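PDB 6DGM: phosphoglycerol transferase GacH from Streptococcus pyogenes MGAS5005, which probably transfers glycerol phosphate to the rhamnose polysaccharide of the cell surface, through the metal-dependent sulfatase-like domain held in this chain. Local coordinates for residues G132-A143 with L155-S166; L190-S198 with T257-V265. One frame throughout, in Å; residues are numbered along the deposited sequence.

Interaction 1: residues G132-A143 with L155-S166; sequences GKNRIAMHPASA and LGFSKFLALSGS. With 1GP (sn-glycerol-1-phosphate), chain D.
R135 lays its CB over the centre of the F157 ring, 3.6 Å from the centroid, a CH-pi contact. Its chain then runs extended. CD passes near the carbonyl oxygens of L155 and G156. Two carbonyls hold the guanidinium: L155 O weakly through NH1, at 2.9 Å, and Y130 O through NH2. Beyond R135 the strands run parallel. A137 N donates to K159 O in a nearly straight bond (179°), and A137 O accepts from L161 N. H139 N reaches L161 O at 2.9 Å. In F160, chi1 (-176°) swings the ring back over 135-143. Its CD1 is 3.7 Å from A137 CB, H139 CB lies at the ring edge by CE1, and CE2 is 3.6 Å from A143 CB. On the sheet face opposite A137 and F160, M138 and L161 lie side by side, pointing the same way. H139 NE2 shares a hydrogen bond with O2 of sn-glycerol-1-phosphate at 2.7 Å, and ND1 is fixed by I204 O. The two strands and helix 148-154 form a beta-alpha-beta unit at one edge of the main sheet. Y152 of that helix meets F157 and F160 edge-to-face, and strand 200-204 pairs with the far side of 135-139.

Interaction 2: residues L190-S198 with T257-V265; sequences LSLINPSES and TQINKPITV
In K261, chi1 (175°) turns CG away from the residue's own amide nitrogen and chi2 (73°) then bends the chain, which carries it along the 195-198 backbone to S198. CB packs near P195. CD passes 3.6 Å from P195 O, and CE comes to 3.3 Å from E197 O. NZ then donates to S198 OG at 2.7 Å. The hydroxyl of S198 is also hydrogen-bonded to A37 O, so it links the lysine to a third part of the chain. A water accepts from K261 NZ and donates to P195 O. A second water donates to both P195 O and N260 O, at 2.8 Å from P195 O. The P195 carbonyl therefore takes two water bonds, and these bridges add to the single direct hydrogen bond between the segments, K261 NZ to S198 OG. The turn that presents this carbonyl is a type I beta turn from N194 to E197. It is reinforced by an Asx turn, in which N194 OD1 accepts from S196 N.

Beside the polar end lies an apolar patch. I259 sends CD1 to I193 CG2 at 3.9 Å, and the two side chains cross obliquely. Its CG2 branch meets P195 CG at 4.0 Å, with the proline at about a right angle to it. I263 CD1 meets I193 CG2, and L190 CD2 meets I259 CD1.

This is a surface contact away from the metal and ligand sites. It joins the end of helix 182-192 and the loop after it to the loop that leads from helix 229-257 into strand 263-269. L256 of helix 229-257 packs on L190 and I193. T40, at the start of strand 40-46, lies against K261 and I263.

Overall arrangement
From the N terminus, strand 40-46 of the main sheet comes first, and strand 135-139 follows much later. Interaction 1 closes the short loop through helix 148-154 and brings strand 159-162 to the sheet edge. The chain then forms helix 182-192. Interaction 2 closes a longer excursion, which includes strand 200-204 and helix 229-257, as strand 263-269 begins. The two loops are in series, neither nested nor crossed. Their centres are about 18 Å apart, yet they touch: N134 ND2 probably bonds E197 OE1, at 2.9 Å. Both reach the same sheet, interaction 1 at one edge, on strands 135-139 and 159-162, and interaction 2 at strand 263-269 further in.

Interaction 1: residues G132-A143 with L155-S166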
loop_
_atom_site.group_PDB
_atom_site.type_symbol
_atom_site.label_atom_id
_atom_site.label_comp_id
_atom_site.label_asym_id
_atom_site.label_seq_id
_atom_site.Cartn_x
_atom_site.Cartn_y
_atom_site.Cartn_z
ATOM N N GLY A 132 2.910 2.678 -20.489
ATOM C CA GLY A 132 2.972 1.251 -20.265
ATOM C C GLY A 132 4.391 0.724 -20.159
ATOM O O GLY A 132 4.690 -0.113 -19.298
ATOM N N LYS A 133 5.288 1.211 -21.033
ATOM C CA LYS A 133 6.692 0.811 -20.991
ATOM C C LYS A 133 7.375 1.139 -19.663
ATOM O O LYS A 133 8.452 0.584 -19.372
ATOM C CB LYS A 133 7.479 1.475 -22.140
ATOM C CG LYS A 133 7.736 2.951 -21.970
ATOM C CD LYS A 133 8.605 3.498 -23.100
ATOM C CE LYS A 133 8.841 4.970 -22.908
ATOM N NZ LYS A 133 9.598 5.536 -24.058
ATOM N N ASN A 134 6.793 2.025 -18.853
ATOM C CA ASN A 134 7.401 2.478 -17.606
ATOM C C ASN A 134 6.667 1.977 -16.374
ATOM O O ASN A 134 6.858 2.516 -15.277
ATOM C CB ASN A 134 7.485 4.007 -17.602
ATOM C CG ASN A 134 8.497 4.522 -18.597
ATOM O OD1 ASN A 134 9.530 3.891 -18.840
ATOM N ND2 ASN A 134 8.198 5.665 -19.195
ATOM N N ARG A 135 5.811 0.966 -16.539
ATOM C CA ARG A 135 5.100 0.347 -15.429
ATOM C C ARG A 135 5.765 -0.989 -15.133
ATOM O O ARG A 135 5.807 -1.864 -15.997
ATOM C CB ARG A 135 3.639 0.083 -15.786
ATOM C CG ARG A 135 2.825 1.316 -16.113
ATOM C CD ARG A 135 1.442 0.916 -16.654
ATOM N NE ARG A 135 0.816 2.081 -17.273
ATOM C CZ ARG A 135 -0.160 2.026 -18.164
ATOM N NH1 ARG A 135 -0.640 0.843 -18.534
ATOM N NH2 ARG A 135 -0.643 3.151 -18.691
ATOM N N ILE A 136 6.265 -1.156 -13.911
ATOM C CA ILE A 136 7.065 -2.321 -13.549
ATOM C C ILE A 136 6.535 -2.917 -12.258
ATOM O O ILE A 136 6.395 -2.201 -11.264
ATOM C CB ILE A 136 8.554 -1.938 -13.378
ATOM C CG1 ILE A 136 9.108 -1.355 -14.682
ATOM C CG2 ILE A 136 9.360 -3.149 -12.859
ATOM C CD1 ILE A 136 10.512 -0.739 -14.553
ATOM N N ALA A 137 6.248 -4.227 -12.266
ATOM C CA ALA A 137 5.905 -4.968 -11.064
ATOM C C ALA A 137 7.033 -5.922 -10.691
ATOM O O ALA A 137 7.771 -6.386 -11.552
ATOM C CB ALA A 137 4.599 -5.779 -11.263
ATOM N N MET A 138 7.159 -6.206 -9.395
ATOM C CA MET A 138 8.227 -7.060 -8.889
ATOM C C MET A 138 7.747 -7.843 -7.682
ATOM O O MET A 138 7.230 -7.247 -6.735
ATOM C CB MET A 138 9.420 -6.201 -8.450
ATOM C CG MET A 138 9.950 -5.329 -9.547
ATOM S SD MET A 138 11.276 -4.205 -8.997
ATOM C CE MET A 138 12.350 -5.307 -8.246
ATOM N N HIS A 139 7.966 -9.163 -7.693
ATOM C CA HIS A 139 7.625 -10.006 -6.548
ATOM C C HIS A 139 8.421 -11.306 -6.586
ATOM O O HIS A 139 8.306 -12.062 -7.558
ATOM C CB HIS A 139 6.138 -10.346 -6.571
ATOM C CG HIS A 139 5.714 -11.278 -5.473
ATOM N ND1 HIS A 139 5.927 -10.998 -4.140
ATOM C CD2 HIS A 139 5.050 -12.459 -5.507
ATOM C CE1 HIS A 139 5.415 -11.969 -3.400
ATOM N NE2 HIS A 139 4.894 -12.876 -4.209
ATOM N N PRO A 140 9.247 -11.613 -5.561
ATOM C CA PRO A 140 10.085 -12.823 -5.649
ATOM C C PRO A 140 9.349 -14.105 -5.250
ATOM O O PRO A 140 9.689 -14.784 -4.284
ATOM C CB PRO A 140 11.277 -12.483 -4.746
ATOM C CG PRO A 140 10.888 -11.360 -3.912
ATOM C CD PRO A 140 9.688 -10.693 -4.490
ATOM N N ALA A 141 8.337 -14.446 -6.035
ATOM C CA ALA A 141 7.688 -15.753 -5.976
ATOM C C ALA A 141 7.100 -15.986 -7.364
ATOM O O ALA A 141 7.563 -15.391 -8.345
ATOM C CB ALA A 141 6.664 -15.813 -4.834
ATOM N N SER A 142 6.077 -16.831 -7.452
ATOM C CA SER A 142 5.405 -17.019 -8.730
ATOM C C SER A 142 4.570 -15.796 -9.097
ATOM O O SER A 142 3.782 -15.293 -8.289
ATOM C CB SER A 142 4.489 -18.238 -8.692
ATOM O OG SER A 142 3.704 -18.269 -9.874
ATOM N N ALA A 143 4.717 -15.348 -10.338
ATOM C CA ALA A 143 3.862 -14.285 -10.856
ATOM C C ALA A 143 2.379 -14.658 -10.831
ATOM O O ALA A 143 1.526 -13.766 -10.836
ATOM C CB ALA A 143 4.255 -13.946 -12.298
ATOM N N LEU A 155 -3.402 -4.402 -16.519
ATOM C CA LEU A 155 -3.018 -3.026 -16.232
ATOM C C LEU A 155 -1.915 -2.539 -17.159
ATOM O O LEU A 155 -1.420 -1.430 -16.974
ATOM C CB LEU A 155 -2.581 -2.875 -14.776
ATOM C CG LEU A 155 -3.688 -3.030 -13.729
ATOM C CD1 LEU A 155 -3.146 -2.886 -12.321
ATOM C CD2 LEU A 155 -4.823 -2.038 -13.986
ATOM N N GLY A 156 -1.532 -3.335 -18.154
ATOM C CA GLY A 156 -0.614 -2.866 -19.174
ATOM C C GLY A 156 0.818 -2.716 -18.725
ATOM O O GLY A 156 1.552 -1.874 -19.283
ATOM N N PHE A 157 1.255 -3.492 -17.747
ATOM C CA PHE A 157 2.613 -3.371 -17.245
ATOM C C PHE A 157 3.589 -3.988 -18.238
ATOM O O PHE A 157 3.316 -5.032 -18.840
ATOM C CB PHE A 157 2.747 -4.058 -15.885
ATOM C CG PHE A 157 2.384 -3.170 -14.717
ATOM C CD1 PHE A 157 1.166 -2.516 -14.667
ATOM C CD2 PHE A 157 3.272 -2.992 -13.673
ATOM C CE1 PHE A 157 0.830 -1.694 -13.582
ATOM C CE2 PHE A 157 2.951 -2.170 -12.602
ATOM C CZ PHE A 157 1.733 -1.504 -12.563
ATOM N N SER A 158 4.739 -3.350 -18.392
ATOM C CA SER A 158 5.723 -3.846 -19.341
ATOM C C SER A 158 6.554 -4.977 -18.760
ATOM O O SER A 158 6.992 -5.867 -19.500
ATOM C CB SER A 158 6.640 -2.697 -19.751
ATOM O OG SER A 158 7.741 -3.169 -20.509
ATOM N N LYS A 159 6.787 -4.950 -17.457
ATOM C CA LYS A 159 7.637 -5.929 -16.812
ATOM C C LYS A 159 6.984 -6.387 -15.519
ATOM O O LYS A 159 6.329 -5.611 -14.818
ATOM C CB LYS A 159 9.012 -5.355 -16.453
ATOM C CG LYS A 159 9.900 -5.117 -17.656
ATOM C CD LYS A 159 11.326 -4.782 -17.227
ATOM C CE LYS A 159 12.235 -4.575 -18.439
ATOM N NZ LYS A 159 13.616 -4.277 -17.993
ATOM N N PHE A 160 7.181 -7.658 -15.206
ATOM C CA PHE A 160 6.776 -8.228 -13.914
ATOM C C PHE A 160 7.899 -9.191 -13.530
ATOM O O PHE A 160 7.913 -10.351 -13.956
ATOM C CB PHE A 160 5.415 -8.912 -14.010
ATOM C CG PHE A 160 4.886 -9.448 -12.707
ATOM C CD1 PHE A 160 5.573 -9.315 -11.514
ATOM C CD2 PHE A 160 3.667 -10.096 -12.690
ATOM C CE1 PHE A 160 5.063 -9.838 -10.325
ATOM C CE2 PHE A 160 3.157 -10.641 -11.506
ATOM C CZ PHE A 160 3.852 -10.493 -10.323
ATOM N N LEU A 161 8.856 -8.688 -12.753
ATOM C CA LEU A 161 9.934 -9.530 -12.261
ATOM C C LEU A 161 9.363 -10.496 -11.242
ATOM O O LEU A 161 8.676 -10.081 -10.303
ATOM C CB LEU A 161 11.036 -8.711 -11.599
ATOM C CG LEU A 161 12.018 -7.995 -12.534
ATOM C CD1 LEU A 161 11.344 -6.851 -13.284
ATOM C CD2 LEU A 161 13.211 -7.498 -11.718
ATOM N N ALA A 162 9.657 -11.778 -11.429
ATOM C CA ALA A 162 9.170 -12.815 -10.538
ATOM C C ALA A 162 10.176 -13.954 -10.522
ATOM O O ALA A 162 10.981 -14.112 -11.445
ATOM C CB ALA A 162 7.796 -13.337 -10.981
ATOM N N LEU A 163 10.119 -14.785 -9.466
ATOM C CA LEU A 163 10.999 -15.952 -9.445
ATOM C C LEU A 163 10.584 -16.970 -10.498
ATOM O O LEU A 163 11.419 -17.733 -10.992
ATOM C CB LEU A 163 11.004 -16.617 -8.075
ATOM C CG LEU A 163 11.836 -15.949 -6.978
ATOM C CD1 LEU A 163 11.906 -16.879 -5.760
ATOM C CD2 LEU A 163 13.219 -15.578 -7.451
ATOM N N SER A 164 9.295 -17.028 -10.825
ATOM C CA SER A 164 8.828 -17.908 -11.879
ATOM C C SER A 164 7.549 -17.337 -12.469
ATOM O O SER A 164 6.874 -16.496 -11.864
ATOM C CB SER A 164 8.567 -19.336 -11.368
ATOM O OG SER A 164 7.509 -19.398 -10.428
ATOM N N GLY A 165 7.229 -17.801 -13.670
ATOM C CA GLY A 165 5.986 -17.476 -14.305
ATOM C C GLY A 165 5.987 -16.212 -15.127
ATOM O O GLY A 165 4.918 -15.814 -15.607
ATOM N N SER A 166 7.145 -15.576 -15.310
ATOM C CA SER A 166 7.281 -14.377 -16.114
ATOM C C SER A 166 8.597 -14.441 -16.871
ATOM O O SER A 166 9.529 -15.146 -16.471
ATOM C CB SER A 166 7.311 -13.129 -15.223
ATOM O OG SER A 166 7.513 -11.953 -15.979
HETATM C C3 1GP D . 3.125 -14.651 -1.987
HETATM O O3 1GP D . 2.341 -12.358 -1.712
HETATM C C2 1GP D . 2.060 -13.741 -1.415
HETATM O O2 1GP D . 3.100 -14.702 -3.412
HETATM C C1 1GP D . 1.936 -13.932 0.089
HETATM O O1P 1GP D . 0.740 -13.315 0.576
HETATM O O2P 1GP D . 1.100 -12.832 3.166
HETATM O O3P 1GP D . -1.236 -13.317 2.057
HETATM O O4P 1GP D . 0.501 -15.160 2.304
HETATM P P 1GP D . 0.276 -13.630 2.097
#

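Interaction 2: residues L190-S198 with T257-V265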
loop_
_atom_site.group_PDB
_atom_site.type_symbol
_atom_site.label_atom_id
_atom_site.label_comp_id
_atom_site.label_asym_id
_atom_site.label_seq_id
_atom_site.Cartn_x
_atom_site.Cartn_y
_atom_site.Cartn_z
ATOM N N LEU A 190 16.710 -0.514 -7.999
ATOM C CA LEU A 190 17.710 0.492 -8.353
ATOM C C LEU A 190 18.260 0.277 -9.759
ATOM O O LEU A 190 18.494 1.243 -10.492
ATOM C CB LEU A 190 18.841 0.489 -7.328
ATOM C CG LEU A 190 18.469 0.985 -5.932
ATOM C CD1 LEU A 190 19.617 0.742 -4.945
ATOM C CD2 LEU A 190 18.068 2.452 -5.930
ATOM N N SER A 191 18.475 -0.986 -10.156
ATOM C CA SER A 191 19.019 -1.263 -11.477
ATOM C C SER A 191 18.036 -0.953 -12.603
ATOM O O SER A 191 18.453 -0.844 -13.762
ATOM C CB SER A 191 19.453 -2.727 -11.565
ATOM O OG SER A 191 18.322 -3.574 -11.595
ATOM N N LEU A 192 16.747 -0.832 -12.301
ATOM C CA LEU A 192 15.753 -0.545 -13.325
ATOM C C LEU A 192 15.343 0.919 -13.364
ATOM O O LEU A 192 14.688 1.337 -14.330
ATOM C CB LEU A 192 14.511 -1.401 -13.100
ATOM C CG LEU A 192 14.693 -2.906 -13.284
ATOM C CD1 LEU A 192 13.433 -3.663 -12.835
ATOM C CD2 LEU A 192 15.015 -3.218 -14.713
ATOM N N ILE A 193 15.716 1.709 -12.353
ATOM C CA ILE A 193 15.366 3.128 -12.362
ATOM C C ILE A 193 16.096 3.818 -13.500
ATOM O O ILE A 193 17.323 3.705 -13.648
ATOM C CB ILE A 193 15.659 3.790 -11.008
ATOM C CG1 ILE A 193 14.668 3.262 -9.964
ATOM C CG2 ILE A 193 15.534 5.320 -11.124
ATOM C CD1 ILE A 193 14.977 3.674 -8.540
ATOM N N ASN A 194 15.336 4.555 -14.303
ATOM C CA ASN A 194 15.833 5.239 -15.490
ATOM C C ASN A 194 15.483 6.700 -15.290
ATOM O O ASN A 194 14.302 7.079 -15.445
ATOM C CB ASN A 194 15.166 4.693 -16.745
ATOM C CG ASN A 194 15.648 5.391 -18.016
ATOM O OD1 ASN A 194 16.329 6.418 -17.960
ATOM N ND2 ASN A 194 15.290 4.838 -19.164
ATOM N N PRO A 195 16.450 7.545 -14.927
ATOM C CA PRO A 195 16.154 8.961 -14.662
ATOM C C PRO A 195 15.582 9.724 -15.842
ATOM O O PRO A 195 15.077 10.838 -15.645
ATOM C CB PRO A 195 17.513 9.551 -14.243
ATOM C CG PRO A 195 18.407 8.388 -13.966
ATOM C CD PRO A 195 17.880 7.213 -14.729
ATOM N N SER A 196 15.681 9.192 -17.064
ATOM C CA SER A 196 15.120 9.842 -18.242
ATOM C C SER A 196 13.634 9.561 -18.414
ATOM O O SER A 196 13.026 10.077 -19.364
ATOM C CB SER A 196 15.840 9.356 -19.493
ATOM O OG SER A 196 17.203 9.728 -19.446
ATOM N N GLU A 197 13.048 8.758 -17.534
ATOM C CA GLU A 197 11.645 8.399 -17.623
ATOM C C GLU A 197 10.979 8.605 -16.267
ATOM O O GLU A 197 11.629 8.596 -15.223
ATOM C CB GLU A 197 11.467 6.925 -18.005
ATOM C CG GLU A 197 12.123 6.516 -19.306
ATOM C CD GLU A 197 11.425 7.049 -20.537
ATOM O OE1 GLU A 197 10.195 7.302 -20.504
ATOM O OE2 GLU A 197 12.115 7.223 -21.570
ATOM N N SER A 198 9.665 8.790 -16.302
ATOM C CA SER A 198 8.826 8.698 -15.111
ATOM C C SER A 198 8.263 7.288 -15.047
ATOM O O SER A 198 7.567 6.842 -15.974
ATOM C CB SER A 198 7.691 9.722 -15.164
ATOM O OG SER A 198 8.212 11.031 -15.024
ATOM N N THR A 257 18.429 9.054 -3.050
ATOM C CA THR A 257 18.726 10.482 -2.956
ATOM C C THR A 257 19.777 10.923 -3.972
ATOM O O THR A 257 19.877 12.116 -4.273
ATOM C CB THR A 257 19.214 10.912 -1.566
ATOM O OG1 THR A 257 20.502 10.344 -1.290
ATOM C CG2 THR A 257 18.244 10.510 -0.496
ATOM N N GLN A 258 20.561 9.982 -4.492
ATOM C CA GLN A 258 21.622 10.285 -5.439
ATOM C C GLN A 258 21.179 10.175 -6.889
ATOM O O GLN A 258 21.999 10.393 -7.785
ATOM C CB GLN A 258 22.817 9.351 -5.208
ATOM C CG GLN A 258 23.380 9.390 -3.795
ATOM C CD GLN A 258 23.809 10.775 -3.373
ATOM O OE1 GLN A 258 24.538 11.468 -4.095
ATOM N NE2 GLN A 258 23.352 11.200 -2.201
ATOM N N ILE A 259 19.905 9.877 -7.148
ATOM C CA ILE A 259 19.382 9.791 -8.506
ATOM C C ILE A 259 18.729 11.115 -8.873
ATOM O O ILE A 259 17.883 11.629 -8.129
ATOM C CB ILE A 259 18.374 8.633 -8.635
ATOM C CG1 ILE A 259 19.042 7.314 -8.229
ATOM C CG2 ILE A 259 17.806 8.593 -10.055
ATOM C CD1 ILE A 259 18.115 6.083 -8.290
ATOM N N ASN A 260 19.093 11.645 -10.040
ATOM C CA ASN A 260 18.611 12.950 -10.493
ATOM C C ASN A 260 17.257 12.801 -11.190
ATOM O O ASN A 260 17.115 12.984 -12.404
ATOM C CB ASN A 260 19.637 13.602 -11.407
ATOM C CG ASN A 260 19.239 14.988 -11.788
ATOM O OD1 ASN A 260 18.443 15.615 -11.092
ATOM N ND2 ASN A 260 19.784 15.488 -12.893
ATOM N N LYS A 261 16.241 12.502 -10.374
ATOM C CA LYS A 261 14.852 12.332 -10.797
ATOM C C LYS A 261 14.012 12.436 -9.535
ATOM O O LYS A 261 14.393 11.842 -8.516
ATOM C CB LYS A 261 14.649 10.936 -11.412
ATOM C CG LYS A 261 13.200 10.604 -11.775
ATOM C CD LYS A 261 12.718 11.365 -13.018
ATOM C CE LYS A 261 11.217 11.176 -13.221
ATOM N NZ LYS A 261 10.725 11.926 -14.419
ATOM N N PRO A 262 12.886 13.158 -9.540
ATOM C CA PRO A 262 12.009 13.123 -8.358
ATOM C C PRO A 262 11.415 11.730 -8.190
ATOM O O PRO A 262 10.775 11.200 -9.107
ATOM C CB PRO A 262 10.935 14.180 -8.651
ATOM C CG PRO A 262 11.156 14.637 -10.043
ATOM C CD PRO A 262 12.472 14.168 -10.528
ATOM N N ILE A 263 11.637 11.128 -7.019
ATOM C CA ILE A 263 11.201 9.767 -6.719
ATOM C C ILE A 263 10.485 9.790 -5.377
ATOM O O ILE A 263 11.009 10.341 -4.406
ATOM C CB ILE A 263 12.405 8.800 -6.664
ATOM C CG1 ILE A 263 13.070 8.682 -8.042
ATOM C CG2 ILE A 263 11.969 7.438 -6.166
ATOM C CD1 ILE A 263 14.418 7.965 -8.031
ATOM N N THR A 264 9.301 9.174 -5.310
ATOM C CA THR A 264 8.583 9.040 -4.041
ATOM C C THR A 264 8.270 7.572 -3.801
ATOM O O THR A 264 7.873 6.860 -4.723
ATOM C CB THR A 264 7.314 9.904 -4.009
ATOM O OG1 THR A 264 7.676 11.288 -4.115
ATOM C CG2 THR A 264 6.554 9.730 -2.701
ATOM N N VAL A 265 8.502 7.130 -2.570
ATOM C CA VAL A 265 8.260 5.759 -2.133
ATOM C C VAL A 265 7.096 5.771 -1.150
ATOM O O VAL A 265 7.104 6.530 -0.171
ATOM C CB VAL A 265 9.501 5.164 -1.448
ATOM C CG1 VAL A 265 9.216 3.755 -0.957
ATOM C CG2 VAL A 265 10.726 5.181 -2.379
HETATM O O HOH W 1 12.475 11.954 -16.540
HETATM O O HOH W 2 15.498 13.277 -14.427
#